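Long-range contacts in fiber KNOB domain (Avirulent turkey hemorrhagic enteritis virus, PDB 4D63), which forms the trimeric head of the adenovirus fibre and binds sialic acid, probably to attach the virus to sialylated host-cell receptors: residues L133-E138 against N165-N170; N95-L100 against K175-M180. All blocks are in the same frame, centred on the assembly; numbering follows the deposited sequence.

Interaction 1 of 2, residues L133-E138 against N165-N170; sequences LEVILE and NPVPGN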
loop_
_atom_site.group_PDB
_atom_site.type_symbol
_atom_site.label_atom_id
_atom_site.label_comp_id
_atom_site.label_asym_id
_atom_site.label_seq_id
_atom_site.Cartn_x
_atom_site.Cartn_y
_atom_site.Cartn_z
ATOM N N LEU A 133 3.808 11.371 -2.199
ATOM C CA LEU A 133 3.565 12.761 -1.879
ATOM C C LEU A 133 4.647 13.621 -2.446
ATOM O O LEU A 133 5.775 13.200 -2.546
ATOM C CB LEU A 133 3.665 12.994 -0.394
ATOM C CG LEU A 133 2.552 12.432 0.435
ATOM C CD1 LEU A 133 2.830 12.932 1.843
ATOM C CD2 LEU A 133 1.204 12.888 -0.132
ATOM N N GLU A 134 4.296 14.852 -2.746
ATOM C CA GLU A 134 5.282 15.867 -2.922
ATOM C C GLU A 134 4.876 16.954 -1.960
ATOM O O GLU A 134 3.738 17.402 -1.965
ATOM C CB GLU A 134 5.321 16.362 -4.366
ATOM C CG GLU A 134 6.449 17.337 -4.599
ATOM C CD GLU A 134 6.630 17.725 -6.046
ATOM O OE1 GLU A 134 5.779 17.371 -6.897
ATOM O OE2 GLU A 134 7.642 18.394 -6.319
ATOM N N VAL A 135 5.813 17.334 -1.102
ATOM C CA VAL A 135 5.582 18.266 -0.016
ATOM C C VAL A 135 6.323 19.536 -0.402
ATOM O O VAL A 135 7.543 19.511 -0.523
ATOM C CB VAL A 135 6.144 17.670 1.271
ATOM C CG1 VAL A 135 6.157 18.701 2.375
ATOM C CG2 VAL A 135 5.315 16.456 1.685
ATOM N N ILE A 136 5.581 20.612 -0.671
ATOM C CA ILE A 136 6.164 21.885 -1.116
ATOM C C ILE A 136 6.321 22.805 0.105
ATOM O O ILE A 136 5.321 23.108 0.773
ATOM C CB ILE A 136 5.258 22.669 -2.113
ATOM C CG1 ILE A 136 4.555 21.796 -3.145
ATOM C CG2 ILE A 136 6.051 23.762 -2.817
ATOM C CD1 ILE A 136 5.489 21.007 -3.988
ATOM N N LEU A 137 7.544 23.262 0.375
ATOM C CA LEU A 137 7.797 24.203 1.472
ATOM C C LEU A 137 7.496 25.642 1.057
ATOM O O LEU A 137 7.394 25.951 -0.141
ATOM C CB LEU A 137 9.250 24.090 1.942
ATOM C CG LEU A 137 9.690 22.758 2.538
ATOM C CD1 LEU A 137 11.047 22.898 3.186
ATOM C CD2 LEU A 137 8.691 22.268 3.566
ATOM N N GLU A 138 7.382 26.537 2.038
ATOM C CA GLU A 138 7.112 27.966 1.755
ATOM C C GLU A 138 8.169 28.668 0.876
ATOM O O GLU A 138 7.831 29.594 0.137
ATOM C CB GLU A 138 6.851 28.757 3.041
ATOM C CG GLU A 138 5.351 28.909 3.309
ATOM C CD GLU A 138 5.005 29.148 4.766
ATOM O OE1 GLU A 138 5.883 29.600 5.534
ATOM O OE2 GLU A 138 3.839 28.875 5.138
ATOM N N ASN A 165 7.181 12.616 6.459
ATOM C CA ASN A 165 8.438 12.720 7.150
ATOM C C ASN A 165 8.765 14.183 7.488
ATOM O O ASN A 165 8.183 15.119 6.905
ATOM C CB ASN A 165 9.575 12.175 6.271
ATOM C CG ASN A 165 9.286 10.808 5.669
ATOM O OD1 ASN A 165 9.613 10.556 4.492
ATOM N ND2 ASN A 165 8.711 9.913 6.463
ATOM N N PRO A 166 9.746 14.388 8.386
ATOM C CA PRO A 166 10.194 15.750 8.688
ATOM C C PRO A 166 10.707 16.503 7.467
ATOM O O PRO A 166 11.399 15.929 6.628
ATOM C CB PRO A 166 11.354 15.537 9.682
ATOM C CG PRO A 166 11.176 14.157 10.219
ATOM C CD PRO A 166 10.545 13.374 9.109
ATOM N N VAL A 167 10.384 17.786 7.385
ATOM C CA VAL A 167 10.974 18.655 6.355
ATOM C C VAL A 167 11.564 19.916 7.002
ATOM O O VAL A 167 11.035 20.406 8.019
ATOM C CB VAL A 167 9.967 19.050 5.252
ATOM C CG1 VAL A 167 9.548 17.825 4.447
ATOM C CG2 VAL A 167 8.753 19.738 5.851
ATOM N N PRO A 168 12.663 20.438 6.413
ATOM C CA PRO A 168 13.359 21.624 6.911
ATOM C C PRO A 168 12.657 22.893 6.468
ATOM O O PRO A 168 13.161 23.632 5.616
ATOM C CB PRO A 168 14.736 21.510 6.261
ATOM C CG PRO A 168 14.480 20.806 4.984
ATOM C CD PRO A 168 13.387 19.822 5.280
ATOM N N GLY A 169 11.477 23.108 7.035
ATOM C CA GLY A 169 10.679 24.281 6.749
ATOM C C GLY A 169 9.225 23.983 7.027
ATOM O O GLY A 169 8.883 22.853 7.339
ATOM N N ASN A 170 8.398 25.023 6.958
ATOM C CA ASN A 170 6.945 24.899 6.977
ATOM C C ASN A 170 6.382 24.551 5.589
ATOM O O ASN A 170 6.864 25.049 4.561
ATOM C CB ASN A 170 6.286 26.206 7.434
ATOM C CG ASN A 170 6.530 26.514 8.900
ATOM O OD1 ASN A 170 7.012 25.679 9.673
ATOM N ND2 ASN A 170 6.180 27.729 9.293
#
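Leu137 and Asn170 face each other at the end of strand 129-137, their CA atoms 5.6 Å apart. The contact has one backbone hydrogen bond. Glu138 N donates to Asn170 O over 3.0 Å. Leu137 CA also approaches Asn170 O, at 3.3 Å, a bent CA-H...O contact that adds to the bond. Before Asn170 the loop bends in an inverse gamma turn centred on Pro168, with a weak bond from Gly169 N back to Val167 O. The loop links strands 157-163 and 171-176 of the large antiparallel sheet of the fibre head, and here it folds over the end of strand 129-137.

The Leu137 side chain packs against the turn. With CG anti to the carbonyl carbon (chi1 -63°), the branch is directed at the loop. Leu137 CD1 reaches Pro168 O at 3.3 Å. The Leu137 and Val167 side chains pass in opposite directions, and Leu137 CD2 comes to 3.4 Å from Val167 CG2, tight for two carbons. The other methyl of Val167, CG1, reaches Val135 CG1 at 4.1 Å. Ile171 and Phe143 also pack on Leu137. At the surface the Glu138 and Asn170 side chains lie side by side, with Glu138 OE1 3.9 Å from Asn170 CB.

Interaction 2 of 2, residues N95-L100 against K175-M180; sequences NKSIEL and KIKSVM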
loop_
_atom_site.group_PDB
_atom_site.type_symbol
_atom_site.label_atom_id
_atom_site.label_comp_id
_atom_site.label_asym_id
_atom_site.label_seq_id
_atom_site.Cartn_x
_atom_site.Cartn_y
_atom_site.Cartn_z
ATOM N N ASN A 95 1.482 11.907 -14.030
ATOM C CA ASN A 95 0.792 11.872 -12.763
ATOM C C ASN A 95 0.050 13.149 -12.631
ATOM O O ASN A 95 0.491 14.199 -13.097
ATOM C CB ASN A 95 1.724 11.792 -11.541
ATOM C CG ASN A 95 2.450 10.495 -11.459
ATOM O OD1 ASN A 95 2.140 9.620 -10.629
ATOM N ND2 ASN A 95 3.431 10.345 -12.337
ATOM N N LYS A 96 -1.069 13.045 -11.940
ATOM C CA LYS A 96 -1.861 14.166 -11.586
ATOM C C LYS A 96 -1.805 14.223 -10.074
ATOM O O LYS A 96 -1.564 13.221 -9.418
ATOM C CB LYS A 96 -3.277 13.960 -12.069
ATOM C CG LYS A 96 -3.425 13.862 -13.581
ATOM C CD LYS A 96 -4.907 13.896 -13.953
ATOM C CE LYS A 96 -5.184 13.517 -15.409
ATOM N NZ LYS A 96 -4.886 14.625 -16.362
ATOM N N SER A 97 -2.038 15.406 -9.535
ATOM C CA SER A 97 -1.951 15.625 -8.111
ATOM C C SER A 97 -3.300 15.961 -7.541
ATOM O O SER A 97 -4.008 16.752 -8.144
ATOM C CB SER A 97 -1.036 16.808 -7.865
ATOM O OG SER A 97 0.270 16.460 -8.238
ATOM N N ILE A 98 -3.645 15.391 -6.379
ATOM C CA ILE A 98 -4.603 16.068 -5.495
ATOM C C ILE A 98 -3.821 17.075 -4.636
ATOM O O ILE A 98 -2.969 16.706 -3.839
ATOM C CB ILE A 98 -5.369 15.110 -4.572
ATOM C CG1 ILE A 98 -6.236 14.163 -5.409
ATOM C CG2 ILE A 98 -6.224 15.912 -3.589
ATOM C CD1 ILE A 98 -6.710 12.956 -4.632
ATOM N N GLU A 99 -4.122 18.342 -4.794
ATOM C CA GLU A 99 -3.337 19.390 -4.179
ATOM C C GLU A 99 -4.035 19.894 -2.937
ATOM O O GLU A 99 -5.160 20.352 -3.008
ATOM C CB GLU A 99 -3.150 20.542 -5.166
ATOM C CG GLU A 99 -2.488 20.106 -6.465
ATOM C CD GLU A 99 -2.361 21.230 -7.467
ATOM O OE1 GLU A 99 -3.317 22.027 -7.567
ATOM O OE2 GLU A 99 -1.316 21.305 -8.159
ATOM N N LEU A 100 -3.363 19.787 -1.799
ATOM C CA LEU A 100 -3.905 20.249 -0.539
ATOM C C LEU A 100 -2.993 21.322 0.050
ATOM O O LEU A 100 -1.786 21.100 0.226
ATOM C CB LEU A 100 -4.052 19.059 0.417
ATOM C CG LEU A 100 -5.053 17.994 -0.057
ATOM C CD1 LEU A 100 -4.863 16.709 0.743
ATOM C CD2 LEU A 100 -6.502 18.508 0.053
ATOM N N LYS A 175 1.023 17.613 -2.350
ATOM C CA LYS A 175 0.414 16.972 -3.519
ATOM C C LYS A 175 0.420 15.444 -3.389
ATOM O O LYS A 175 1.475 14.825 -3.181
ATOM C CB LYS A 175 1.196 17.319 -4.767
ATOM C CG LYS A 175 1.275 18.798 -5.104
ATOM C CD LYS A 175 1.931 18.982 -6.470
ATOM C CE LYS A 175 2.096 20.457 -6.810
ATOM N NZ LYS A 175 1.509 20.780 -8.132
ATOM N N ILE A 176 -0.754 14.835 -3.462
ATOM C CA ILE A 176 -0.861 13.389 -3.516
ATOM C C ILE A 176 -0.852 13.014 -4.978
ATOM O O ILE A 176 -1.778 13.345 -5.703
ATOM C CB ILE A 176 -2.141 12.882 -2.836
ATOM C CG1 ILE A 176 -2.148 13.306 -1.368
ATOM C CG2 ILE A 176 -2.259 11.355 -2.962
ATOM C CD1 ILE A 176 -3.465 13.054 -0.700
ATOM N N LYS A 177 0.203 12.312 -5.396
ATOM C CA LYS A 177 0.452 11.972 -6.804
ATOM C C LYS A 177 0.009 10.563 -7.189
ATOM O O LYS A 177 0.134 10.172 -8.344
ATOM C CB LYS A 177 1.951 12.050 -7.065
ATOM C CG LYS A 177 2.537 13.370 -6.673
ATOM C CD LYS A 177 2.174 14.431 -7.675
ATOM C CE LYS A 177 3.356 15.348 -7.943
ATOM N NZ LYS A 177 4.580 14.590 -8.330
ATOM N N SER A 178 -0.431 9.816 -6.180
ATOM C CA SER A 178 -0.914 8.450 -6.276
ATOM C C SER A 178 -2.421 8.410 -6.483
ATOM O O SER A 178 -3.125 9.252 -5.951
ATOM C CB SER A 178 -0.698 7.762 -4.909
ATOM O OG SER A 178 0.504 7.058 -4.880
ATOM N N VAL A 179 -2.908 7.370 -7.162
ATOM C CA VAL A 179 -4.333 7.069 -7.211
ATOM C C VAL A 179 -4.720 6.261 -5.963
ATOM O O VAL A 179 -4.258 5.114 -5.763
ATOM C CB VAL A 179 -4.711 6.265 -8.480
ATOM C CG1 VAL A 179 -6.221 6.025 -8.515
ATOM C CG2 VAL A 179 -4.268 7.009 -9.718
ATOM N N MET A 180 -5.546 6.870 -5.127
ATOM C CA MET A 180 -5.910 6.334 -3.822
ATOM C C MET A 180 -7.182 5.525 -3.908
ATOM O O MET A 180 -8.197 6.026 -4.352
ATOM C CB MET A 180 -6.168 7.467 -2.822
ATOM C CG MET A 180 -4.897 8.260 -2.486
ATOM S SD MET A 180 -5.075 9.346 -1.056
ATOM C CE MET A 180 -6.450 10.354 -1.609
HETATM O O HOH W 1 -1.797 10.260 -10.746
#
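Ile176 O takes the backbone N-H of Ile98 at 2.9 Å and also touches Ser97 CA at 3.3 Å. Asn83 adds a weak hydrogen bond to the same oxygen. The return bond, Ile176 N to Ile98 O, is also 2.9 Å and straighter, with 166° at the hydrogen. Together they make Ile98 and Ile176 a hydrogen-bonded antiparallel pair. Further along, a water accepts from Lys96 N and probably donates to Lys177 O, bridging the two backbones just outside the strand pairing, ahead of strand 98-101 and beyond strand 171-176.

Glu99 and Lys175 form the next, non-hydrogen-bonded pair. Their side chains run side by side, and Lys175 NZ bridges to Glu99 OE2 at 2.9 Å. The ammonium meets the anti side of that oxygen, 18° out of the carboxylate plane. An extended Glu99 chain (chi2 177°) carries the carboxylate out to it. The lower part of the lysine chain lies along Ser97 CB.

Ile98 and Ile176 point to the other, buried face. Ile98 CD1 meets Met180 CE at 4.0 Å, and Leu100 CD1 meets Ile176 CD1 at 4.2 Å. Phe80 packs on both Ile98 and Met180. This is a short antiparallel pairing at the edge of the sheet of the fibre head, with strand 98-101 outermost within the chain.

The centres of the two interactions are about 15 Å apart, and both reach the large antiparallel sheet of the head. Strand 171-176 lies between strands 98-101 and 129-137. Along the chain the order is 95-100, 133-138, 165-170, 175-180, so both segments of interaction 1 come between those of interaction 2. The two meet directly: Glu134 O lies 2.8 Å from Lys175 N, a probable hydrogen bond, and Leu133 CD2 packs on Ile176 CG1 at 3.6 Å. Interaction 1 touches no other subunit. In interaction 2, Val179 N hydrogen-bonds to Thr128 OG1 of a neighbouring subunit, so the loop after strand 171-176 takes part in the trimer interface.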